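Local coordinates for beta-N-acetylglucosaminidase Nag2 (Vibrio harveyi, PDB 6EZS), which probably hydrolyses terminal non-reducing N-acetyl-D-hexosamine residues from N-acetyl-beta-D-hexosaminides, as a glycoside hydrolase of family 20, at residues E99-F104 against R112-V117; P261-R266 against E559-V564; A377-P382 against Y400-I405. One frame throughout, in Å; residues are numbered along the deposited sequence.

Contact 1 (E99-F104 against R112-V117); sequences EAMIDF and RAQVDV
Ile-102 N bonds to Ala-113 O at 2.9 Å. Ala-113 N returns the bond to Ile-102 O at 3.2 Å. The two residues thus form an antiparallel hydrogen-bonded pair. Next along the ladder, Val-115 N reaches Ala-100 O at 3.1 Å. The return bond is not made: Ala-100 N and Val-115 O are 4.4 Å apart, and a water bridges them. It accepts from Ala-100 N at 2.9 Å and is also in reach of Val-115 O and Gln-114 OE1, which compete with others for its protons.

Ala-100, Ile-102, Ala-113 and Val-115 share one face of the sheet. There Ile-102 CG2 meets Val-115 CG2 at 3.8 Å, with the two side chains at about a right angle. Leu-39 and Tyr-6 continue this apolar layer. Ala-100 CB also touches Val-117 CG2 at 3.7 Å.

Met-101, Asp-103, Arg-112 and Gln-114 lie on the other face. Asp-103 and Arg-112 both hold CG anti to the carbonyl carbon (chi1 -80° in each), which lets them run side by side and point the same way. Their carboxylate and guanidinium planes are 72° apart. OD1 of Asp-103 comes to the edge of the guanidinium, but its salt bridge to Arg-112 NE is long at 3.9 Å. Arg-112 NH2 has a second carboxylate partner, Asp-327. Glu-99 turns its carboxylate to the backbone of His-336 and Leu-337.

Strands 100-106 and 109-117 make a beta hairpin. It lies between strands 38-42 and 6-16 in the mixed eight-stranded sheet of the N-terminal region.

Contact 2 (P261-R266 against E559-V564); sequences PRFRYR and EPLAEV
Arg-262 and Phe-263 reach out together toward the turn at Pro-560, one partly over the other. Arg-262 is fully extended, with CG anti to its own backbone N (chi1 -179°), which carries the guanidinium out along the Phe-263 ring. CZ of Phe-263 then lies over the centre of the guanidinium, 3.6 Å above its plane. Arg-262 CG in turn lies over the rim of one ring face.

The guanidinium meets Pro-560 O with both terminal nitrogens, Arg-262 NH2 at 3.0 Å and NH1 at 3.2 Å. Both bonds are weak, because they are bent at the hydrogen. The carboxylate plane of Glu-559 is 32° from that of the guanidinium. Its OE2 makes a salt bridge with Arg-262 NH1 at 3.4 Å, near the guanidinium plane. A water accepts from Arg-262 NH1 at 2.6 Å and donates to Glu-559 OE2 and Pro-560 O. The other carboxylate oxygen of Glu-559 pairs with Arg-614.

The contact belongs to the catalytic TIM barrel. Residues 261-266 run into the start of strand 265-271. The segment 559-564 lies in the loop before the neighbouring parallel strand 574-581. Phe-263 and Pro-560 both touch Ile-577 on that second strand.

Glu-559 to Ala-562 form a type II turn with Pro-560 and Leu-561 at its corners. Both corner side chains set out toward 261-266 and touch Phe-263. CD1 of Leu-561 comes to the ring edge, 3.9 Å from Phe-263 CE1. Pro-560 CG approaches Phe-263 CE2 obliquely, also at 3.9 Å.

Contact 3 (A377-P382 against Y400-I405); sequences AIKSLP and YNDNVI
Helix 375-380 and the loop 400-405 belong to the long connection after strand 363-370 of the catalytic barrel. A salt bridge and an isoleucine join them. Lys-379 NZ donates to Asp-402 OD2 at 2.8 Å. It meets the oxygen from above the carboxylate plane, 48° out of it. The two side chains cross at about a right angle. The lysine bends at chi2 (-59°) and is extended beyond, which brings the amine from the flank of the helix across to the loop. The other oxygen of Asp-402 pairs with Arg-375, so two cations probably hold this carboxylate against the helix.

Ile-378 sets out toward the loop, and its CD1 rests against backbone, 3.6 Å from Val-404 O and 3.7 Å from Asn-403 C. Ile-378 CG1 is 4.3 Å from Ile-405 CD1, and Phe-415 of helix 410-426 continues the apolar packing beyond Ile-405.

Asn-403 turns away from the helix, and its ND2 bonds to Asp-304. Its side chain lies about 9 Å from that of Arg-274, which binds N-acetyl-D-glucosamine. This is the packing of a beta-alpha loop near the sugar site of a TIM barrel.

How the contacts relate
From the N terminus, contact 1 comes first. It closes the short hairpin of strands 100-106 and 109-117, well before the catalytic barrel begins. Contact 2 opens where the chain enters barrel strand 265-271 and closes almost 300 residues later, ahead of strand 574-581. It therefore ties the start of the barrel to the approach to its last strand. Contact 3 opens and closes within that span and joins two parts of the connection between strand 363-370 and helix 410-426. No contacts cross. Contacts 2 and 3 lie on opposite sides of the chain's centre, with centres 38 Å apart. Contact 1 is nearer contact 3, at 28 Å between centres, but does not touch it.

Contact 1 (E99-F104 against R112-V117)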
loop_
_atom_site.group_PDB
_atom_site.type_symbol
_atom_site.label_atom_id
_atom_site.label_comp_id
_atom_site.label_asym_id
_atom_site.label_seq_id
_atom_site.Cartn_x
_atom_site.Cartn_y
_atom_site.Cartn_z
ATOM N N GLU A 99 0.777 -13.841 16.246
ATOM C CA GLU A 99 -0.207 -14.610 17.000
ATOM C C GLU A 99 0.207 -16.060 17.078
ATOM O O GLU A 99 0.994 -16.538 16.270
ATOM C CB GLU A 99 -1.580 -14.539 16.333
ATOM C CG GLU A 99 -2.286 -13.201 16.446
ATOM C CD GLU A 99 -3.639 -13.199 15.748
ATOM O OE1 GLU A 99 -4.233 -14.300 15.581
ATOM O OE2 GLU A 99 -4.116 -12.096 15.366
ATOM N N ALA A 100 -0.352 -16.750 18.057
ATOM C CA ALA A 100 -0.173 -18.183 18.207
ATOM C C ALA A 100 -1.439 -18.812 18.761
ATOM O O ALA A 100 -2.294 -18.132 19.333
ATOM C CB ALA A 100 1.003 -18.481 19.115
ATOM N N MET A 101 -1.557 -20.119 18.571
ATOM C CA MET A 101 -2.679 -20.876 19.096
ATOM C C MET A 101 -2.347 -22.348 19.155
ATOM O O MET A 101 -1.334 -22.782 18.618
ATOM C CB MET A 101 -3.930 -20.636 18.260
ATOM C CG MET A 101 -4.006 -21.403 16.965
ATOM S SD MET A 101 -5.266 -20.664 15.919
ATOM C CE MET A 101 -6.741 -21.037 16.879
ATOM N N ILE A 102 -3.208 -23.113 19.814
ATOM C CA ILE A 102 -2.998 -24.567 19.926
ATOM C C ILE A 102 -4.221 -25.374 19.519
ATOM O O ILE A 102 -5.340 -24.879 19.532
ATOM C CB ILE A 102 -2.528 -25.020 21.331
ATOM C CG1 ILE A 102 -3.396 -24.405 22.425
ATOM C CG2 ILE A 102 -1.061 -24.676 21.536
ATOM C CD1 ILE A 102 -3.332 -25.177 23.721
ATOM N N ASP A 103 -3.952 -26.614 19.128
ATOM C CA ASP A 103 -4.950 -27.623 18.836
ATOM C C ASP A 103 -4.634 -28.802 19.731
ATOM O O ASP A 103 -3.468 -29.126 19.923
ATOM C CB ASP A 103 -4.876 -28.034 17.363
ATOM C CG ASP A 103 -5.566 -27.034 16.440
ATOM O OD1 ASP A 103 -6.715 -26.639 16.737
ATOM O OD2 ASP A 103 -4.977 -26.650 15.400
ATOM N N PHE A 104 -5.675 -29.419 20.289
ATOM C CA PHE A 104 -5.541 -30.572 21.205
ATOM C C PHE A 104 -6.848 -31.359 21.261
ATOM O O PHE A 104 -7.861 -30.943 20.695
ATOM C CB PHE A 104 -5.082 -30.136 22.616
ATOM C CG PHE A 104 -5.943 -29.072 23.259
ATOM C CD1 PHE A 104 -5.936 -27.761 22.785
ATOM C CD2 PHE A 104 -6.719 -29.363 24.380
ATOM C CE1 PHE A 104 -6.711 -26.778 23.387
ATOM C CE2 PHE A 104 -7.490 -28.379 24.987
ATOM C CZ PHE A 104 -7.488 -27.086 24.489
ATOM N N ARG A 112 -9.587 -25.858 20.508
ATOM C CA ARG A 112 -8.708 -24.762 20.095
ATOM C C ARG A 112 -8.596 -23.719 21.196
ATOM O O ARG A 112 -9.598 -23.378 21.824
ATOM C CB ARG A 112 -9.255 -24.080 18.836
ATOM C CG ARG A 112 -8.952 -24.810 17.544
ATOM C CD ARG A 112 -9.577 -24.106 16.356
ATOM N NE ARG A 112 -9.904 -25.025 15.267
ATOM C CZ ARG A 112 -10.743 -24.760 14.262
ATOM N NH1 ARG A 112 -11.370 -23.582 14.166
ATOM N NH2 ARG A 112 -10.959 -25.688 13.332
ATOM N N ALA A 113 -7.389 -23.192 21.400
ATOM C CA ALA A 113 -7.163 -22.081 22.332
ATOM C C ALA A 113 -6.125 -21.095 21.791
ATOM O O ALA A 113 -5.106 -21.502 21.225
ATOM C CB ALA A 113 -6.733 -22.608 23.696
ATOM N N GLN A 114 -6.399 -19.802 21.973
ATOM C CA GLN A 114 -5.409 -18.752 21.714
ATOM C C GLN A 114 -4.252 -18.843 22.749
ATOM O O GLN A 114 -4.469 -19.169 23.915
ATOM C CB GLN A 114 -6.062 -17.348 21.666
ATOM C CG GLN A 114 -6.579 -16.936 20.273
ATOM C CD GLN A 114 -5.496 -16.307 19.351
ATOM O OE1 GLN A 114 -4.777 -15.381 19.751
ATOM N NE2 GLN A 114 -5.389 -16.804 18.106
ATOM N N VAL A 115 -3.027 -18.594 22.288
ATOM C CA VAL A 115 -1.819 -18.640 23.121
ATOM C C VAL A 115 -1.312 -17.210 23.293
ATOM O O VAL A 115 -1.287 -16.427 22.343
ATOM C CB VAL A 115 -0.720 -19.525 22.478
ATOM C CG1 VAL A 115 0.560 -19.535 23.296
ATOM C CG2 VAL A 115 -1.208 -20.956 22.318
ATOM N N ASP A 116 -0.920 -16.868 24.513
ATOM C CA ASP A 116 -0.346 -15.562 24.785
ATOM C C ASP A 116 1.112 -15.552 24.337
ATOM O O ASP A 116 1.907 -16.396 24.754
ATOM C CB ASP A 116 -0.459 -15.213 26.268
ATOM C CG ASP A 116 -1.864 -14.766 26.652
ATOM O OD1 ASP A 116 -2.393 -13.810 26.016
ATOM O OD2 ASP A 116 -2.433 -15.371 27.597
ATOM N N VAL A 117 1.450 -14.593 23.482
ATOM C CA VAL A 117 2.776 -14.524 22.886
ATOM C C VAL A 117 3.549 -13.414 23.571
ATOM O O VAL A 117 3.237 -12.241 23.397
ATOM C CB VAL A 117 2.713 -14.250 21.369
ATOM C CG1 VAL A 117 4.101 -14.357 20.745
ATOM C CG2 VAL A 117 1.751 -15.221 20.681
HETATM O O HOH W 1 -1.869 -15.167 19.989
#

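Contact 2 (P261-R266 against E559-V564)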
loop_
_atom_site.group_PDB
_atom_site.type_symbol
_atom_site.label_atom_id
_atom_site.label_comp_id
_atom_site.label_asym_id
_atom_site.label_seq_id
_atom_site.Cartn_x
_atom_site.Cartn_y
_atom_site.Cartn_z
ATOM N N PRO A 261 2.114 21.478 -10.545
ATOM C CA PRO A 261 2.665 20.184 -10.122
ATOM C C PRO A 261 3.990 19.828 -10.798
ATOM O O PRO A 261 4.102 19.896 -12.024
ATOM C CB PRO A 261 1.589 19.174 -10.554
ATOM C CG PRO A 261 0.862 19.843 -11.674
ATOM C CD PRO A 261 0.926 21.322 -11.406
ATOM N N ARG A 262 4.970 19.397 -10.013
ATOM C CA ARG A 262 6.243 18.968 -10.594
ATOM C C ARG A 262 6.091 17.769 -11.526
ATOM O O ARG A 262 6.632 17.802 -12.628
ATOM C CB ARG A 262 7.291 18.664 -9.538
ATOM C CG ARG A 262 8.599 18.257 -10.169
ATOM C CD ARG A 262 9.672 17.983 -9.149
ATOM N NE ARG A 262 10.895 17.617 -9.865
ATOM C CZ ARG A 262 11.963 17.025 -9.333
ATOM N NH1 ARG A 262 12.005 16.696 -8.035
ATOM N NH2 ARG A 262 12.993 16.751 -10.128
ATOM N N PHE A 263 5.382 16.730 -11.074
ATOM C CA PHE A 263 5.176 15.502 -11.868
ATOM C C PHE A 263 3.704 15.270 -12.193
ATOM O O PHE A 263 2.829 15.623 -11.405
ATOM C CB PHE A 263 5.714 14.285 -11.132
ATOM C CG PHE A 263 7.210 14.282 -10.953
ATOM C CD1 PHE A 263 8.049 13.944 -12.008
ATOM C CD2 PHE A 263 7.781 14.565 -9.711
ATOM C CE1 PHE A 263 9.427 13.911 -11.842
ATOM C CE2 PHE A 263 9.159 14.532 -9.542
ATOM C CZ PHE A 263 9.982 14.202 -10.609
ATOM N N ARG A 264 3.448 14.676 -13.357
ATOM C CA ARG A 264 2.092 14.380 -13.800
ATOM C C ARG A 264 1.404 13.305 -12.943
ATOM O O ARG A 264 0.232 13.441 -12.609
ATOM C CB ARG A 264 2.093 13.965 -15.273
ATOM C CG ARG A 264 2.366 15.121 -16.235
ATOM C CD ARG A 264 2.675 14.642 -17.656
ATOM N NE ARG A 264 4.005 14.024 -17.729
ATOM C CZ ARG A 264 4.332 12.937 -18.441
ATOM N NH1 ARG A 264 3.433 12.277 -19.177
ATOM N NH2 ARG A 264 5.589 12.489 -18.405
ATOM N N TYR A 265 2.136 12.247 -12.587
ATOM C CA TYR A 265 1.598 11.130 -11.793
ATOM C C TYR A 265 2.041 11.285 -10.341
ATOM O O TYR A 265 3.237 11.345 -10.060
ATOM C CB TYR A 265 2.115 9.823 -12.368
ATOM C CG TYR A 265 1.575 8.547 -11.766
ATOM C CD1 TYR A 265 2.032 8.081 -10.524
ATOM C CD2 TYR A 265 0.641 7.749 -12.475
ATOM C CE1 TYR A 265 1.557 6.884 -9.990
ATOM C CE2 TYR A 265 0.174 6.534 -11.947
ATOM C CZ TYR A 265 0.625 6.104 -10.701
ATOM O OH TYR A 265 0.167 4.918 -10.158
ATOM N N ARG A 266 1.080 11.361 -9.420
ATOM C CA ARG A 266 1.364 11.530 -7.985
ATOM C C ARG A 266 0.462 10.546 -7.236
ATOM O O ARG A 266 -0.709 10.824 -6.954
ATOM C CB ARG A 266 1.144 12.985 -7.553
ATOM C CG ARG A 266 1.899 13.995 -8.422
ATOM C CD ARG A 266 1.726 15.435 -7.954
ATOM N NE ARG A 266 0.314 15.832 -7.916
ATOM C CZ ARG A 266 -0.455 16.103 -8.975
ATOM N NH1 ARG A 266 0.016 16.061 -10.226
ATOM N NH2 ARG A 266 -1.724 16.425 -8.785
ATOM N N GLU A 559 14.782 12.836 -3.106
ATOM C CA GLU A 559 14.682 13.928 -4.057
ATOM C C GLU A 559 14.804 13.395 -5.486
ATOM O O GLU A 559 15.894 13.356 -6.038
ATOM C CB GLU A 559 15.746 14.980 -3.729
ATOM C CG GLU A 559 15.491 16.329 -4.372
ATOM C CD GLU A 559 14.125 16.925 -4.008
ATOM O OE1 GLU A 559 13.997 17.394 -2.843
ATOM O OE2 GLU A 559 13.183 16.924 -4.863
ATOM N N PRO A 560 13.669 12.977 -6.087
ATOM C CA PRO A 560 13.723 12.259 -7.354
ATOM C C PRO A 560 14.292 13.089 -8.496
ATOM O O PRO A 560 13.903 14.234 -8.673
ATOM C CB PRO A 560 12.251 11.917 -7.630
ATOM C CG PRO A 560 11.469 12.941 -6.886
ATOM C CD PRO A 560 12.272 13.225 -5.661
ATOM N N LEU A 561 15.196 12.483 -9.251
ATOM C CA LEU A 561 15.804 13.068 -10.441
ATOM C C LEU A 561 16.538 14.395 -10.163
ATOM O O LEU A 561 16.495 15.323 -10.974
ATOM C CB LEU A 561 14.759 13.238 -11.551
ATOM C CG LEU A 561 13.868 12.030 -11.865
ATOM C CD1 LEU A 561 12.849 12.447 -12.919
ATOM C CD2 LEU A 561 14.646 10.806 -12.324
ATOM N N ALA A 562 17.215 14.462 -9.021
ATOM C CA ALA A 562 17.961 15.659 -8.606
ATOM C C ALA A 562 19.101 15.993 -9.579
ATOM O O ALA A 562 19.276 17.148 -9.976
ATOM C CB ALA A 562 18.500 15.483 -7.191
ATOM N N GLU A 563 19.841 14.964 -9.976
ATOM C CA GLU A 563 20.988 15.113 -10.871
ATOM C C GLU A 563 20.604 15.377 -12.330
ATOM O O GLU A 563 21.432 15.867 -13.086
ATOM C CB GLU A 563 21.886 13.866 -10.808
ATOM C CG GLU A 563 23.360 14.168 -10.582
ATOM C CD GLU A 563 23.642 14.809 -9.227
ATOM O OE1 GLU A 563 22.844 14.637 -8.276
ATOM O OE2 GLU A 563 24.680 15.491 -9.111
ATOM N N VAL A 564 19.374 15.056 -12.736
ATOM C CA VAL A 564 18.990 15.193 -14.153
ATOM C C VAL A 564 18.471 16.617 -14.411
ATOM O O VAL A 564 17.595 17.080 -13.676
ATOM C CB VAL A 564 17.973 14.122 -14.659
ATOM C CG1 VAL A 564 18.180 12.767 -13.989
ATOM C CG2 VAL A 564 16.531 14.572 -14.517
HETATM O O HOH W 2 14.517 16.442 -7.311
#

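Contact 3 (A377-P382 against Y400-I405)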
loop_
_atom_site.group_PDB
_atom_site.type_symbol
_atom_site.label_atom_id
_atom_site.label_comp_id
_atom_site.label_asym_id
_atom_site.label_seq_id
_atom_site.Cartn_x
_atom_site.Cartn_y
_atom_site.Cartn_z
ATOM N N ALA A 377 -6.433 -16.933 -6.174
ATOM C CA ALA A 377 -7.119 -17.340 -7.398
ATOM C C ALA A 377 -7.025 -18.841 -7.683
ATOM O O ALA A 377 -8.001 -19.440 -8.120
ATOM C CB ALA A 377 -6.581 -16.557 -8.589
ATOM N N ILE A 378 -5.858 -19.440 -7.461
ATOM C CA ILE A 378 -5.640 -20.865 -7.767
ATOM C C ILE A 378 -6.442 -21.787 -6.840
ATOM O O ILE A 378 -6.976 -22.810 -7.284
ATOM C CB ILE A 378 -4.134 -21.206 -7.792
ATOM C CG1 ILE A 378 -3.518 -20.683 -9.099
ATOM C CG2 ILE A 378 -3.885 -22.702 -7.721
ATOM C CD1 ILE A 378 -2.038 -20.416 -9.033
ATOM N N LYS A 379 -6.529 -21.409 -5.566
ATOM C CA LYS A 379 -7.357 -22.127 -4.591
ATOM C C LYS A 379 -8.848 -21.978 -4.851
ATOM O O LYS A 379 -9.633 -22.826 -4.430
ATOM C CB LYS A 379 -7.071 -21.649 -3.162
ATOM C CG LYS A 379 -5.638 -21.821 -2.694
ATOM C CD LYS A 379 -5.165 -23.263 -2.727
ATOM C CE LYS A 379 -3.685 -23.355 -2.388
ATOM N NZ LYS A 379 -3.180 -24.760 -2.448
ATOM N N SER A 380 -9.227 -20.872 -5.486
ATOM C CA SER A 380 -10.612 -20.593 -5.849
ATOM C C SER A 380 -11.071 -21.366 -7.090
ATOM O O SER A 380 -12.221 -21.789 -7.149
ATOM C CB SER A 380 -10.793 -19.098 -6.089
ATOM O OG SER A 380 -10.580 -18.387 -4.901
ATOM N N LEU A 381 -10.172 -21.543 -8.062
ATOM C CA LEU A 381 -10.485 -22.190 -9.331
ATOM C C LEU A 381 -9.523 -23.341 -9.653
ATOM O O LEU A 381 -8.833 -23.293 -10.675
ATOM C CB LEU A 381 -10.443 -21.151 -10.452
ATOM C CG LEU A 381 -11.223 -19.849 -10.203
ATOM C CD1 LEU A 381 -10.708 -18.710 -11.066
ATOM C CD2 LEU A 381 -12.711 -20.078 -10.428
ATOM N N PRO A 382 -9.491 -24.390 -8.795
ATOM C CA PRO A 382 -8.558 -25.518 -8.977
ATOM C C PRO A 382 -8.728 -26.287 -10.282
ATOM O O PRO A 382 -7.732 -26.604 -10.934
ATOM C CB PRO A 382 -8.836 -26.428 -7.772
ATOM C CG PRO A 382 -10.115 -25.953 -7.174
ATOM C CD PRO A 382 -10.271 -24.518 -7.549
ATOM N N TYR A 400 5.866 -19.800 -0.538
ATOM C CA TYR A 400 4.764 -20.544 -1.148
ATOM C C TYR A 400 5.315 -21.429 -2.229
ATOM O O TYR A 400 6.180 -21.002 -2.993
ATOM C CB TYR A 400 3.760 -19.609 -1.808
ATOM C CG TYR A 400 2.924 -18.806 -0.849
ATOM C CD1 TYR A 400 2.149 -19.431 0.124
ATOM C CD2 TYR A 400 2.895 -17.405 -0.925
ATOM C CE1 TYR A 400 1.374 -18.689 0.998
ATOM C CE2 TYR A 400 2.125 -16.652 -0.059
ATOM C CZ TYR A 400 1.362 -17.289 0.906
ATOM O OH TYR A 400 0.600 -16.526 1.776
ATOM N N ASN A 401 4.786 -22.640 -2.329
ATOM C CA ASN A 401 5.193 -23.548 -3.379
ATOM C C ASN A 401 4.104 -23.861 -4.402
ATOM O O ASN A 401 4.286 -24.748 -5.243
ATOM C CB ASN A 401 5.766 -24.841 -2.757
ATOM C CG ASN A 401 4.722 -25.700 -2.021
ATOM O OD1 ASN A 401 3.512 -25.652 -2.297
ATOM N ND2 ASN A 401 5.203 -26.500 -1.074
ATOM N N ASP A 402 2.983 -23.148 -4.344
ATOM C CA ASP A 402 1.788 -23.516 -5.136
ATOM C C ASP A 402 0.993 -22.307 -5.647
ATOM O O ASP A 402 -0.231 -22.382 -5.806
ATOM C CB ASP A 402 0.881 -24.440 -4.296
ATOM C CG ASP A 402 0.430 -23.800 -2.980
ATOM O OD1 ASP A 402 0.869 -22.674 -2.660
ATOM O OD2 ASP A 402 -0.371 -24.424 -2.257
ATOM N N ASN A 403 1.692 -21.208 -5.929
ATOM C CA ASN A 403 1.031 -19.907 -6.149
ATOM C C ASN A 403 1.139 -19.314 -7.549
ATOM O O ASN A 403 0.700 -18.180 -7.758
ATOM C CB ASN A 403 1.526 -18.882 -5.120
ATOM C CG ASN A 403 2.982 -18.493 -5.315
ATOM O OD1 ASN A 403 3.846 -19.350 -5.525
ATOM N ND2 ASN A 403 3.267 -17.198 -5.227
ATOM N N VAL A 404 1.679 -20.061 -8.505
ATOM C CA VAL A 404 1.959 -19.494 -9.829
ATOM C C VAL A 404 1.011 -20.075 -10.884
ATOM O O VAL A 404 0.838 -21.284 -10.971
ATOM C CB VAL A 404 3.443 -19.694 -10.241
ATOM C CG1 VAL A 404 3.783 -18.915 -11.502
ATOM C CG2 VAL A 404 4.371 -19.241 -9.134
ATOM N N ILE A 405 0.405 -19.190 -11.677
ATOM C CA ILE A 405 -0.466 -19.557 -12.806
ATOM C C ILE A 405 0.312 -20.377 -13.832
ATOM O O ILE A 405 1.506 -20.151 -14.043
ATOM C CB ILE A 405 -1.028 -18.280 -13.496
ATOM C CG1 ILE A 405 -2.073 -17.581 -12.605
ATOM C CG2 ILE A 405 -1.588 -18.573 -14.893
ATOM C CD1 ILE A 405 -3.451 -18.228 -12.572
#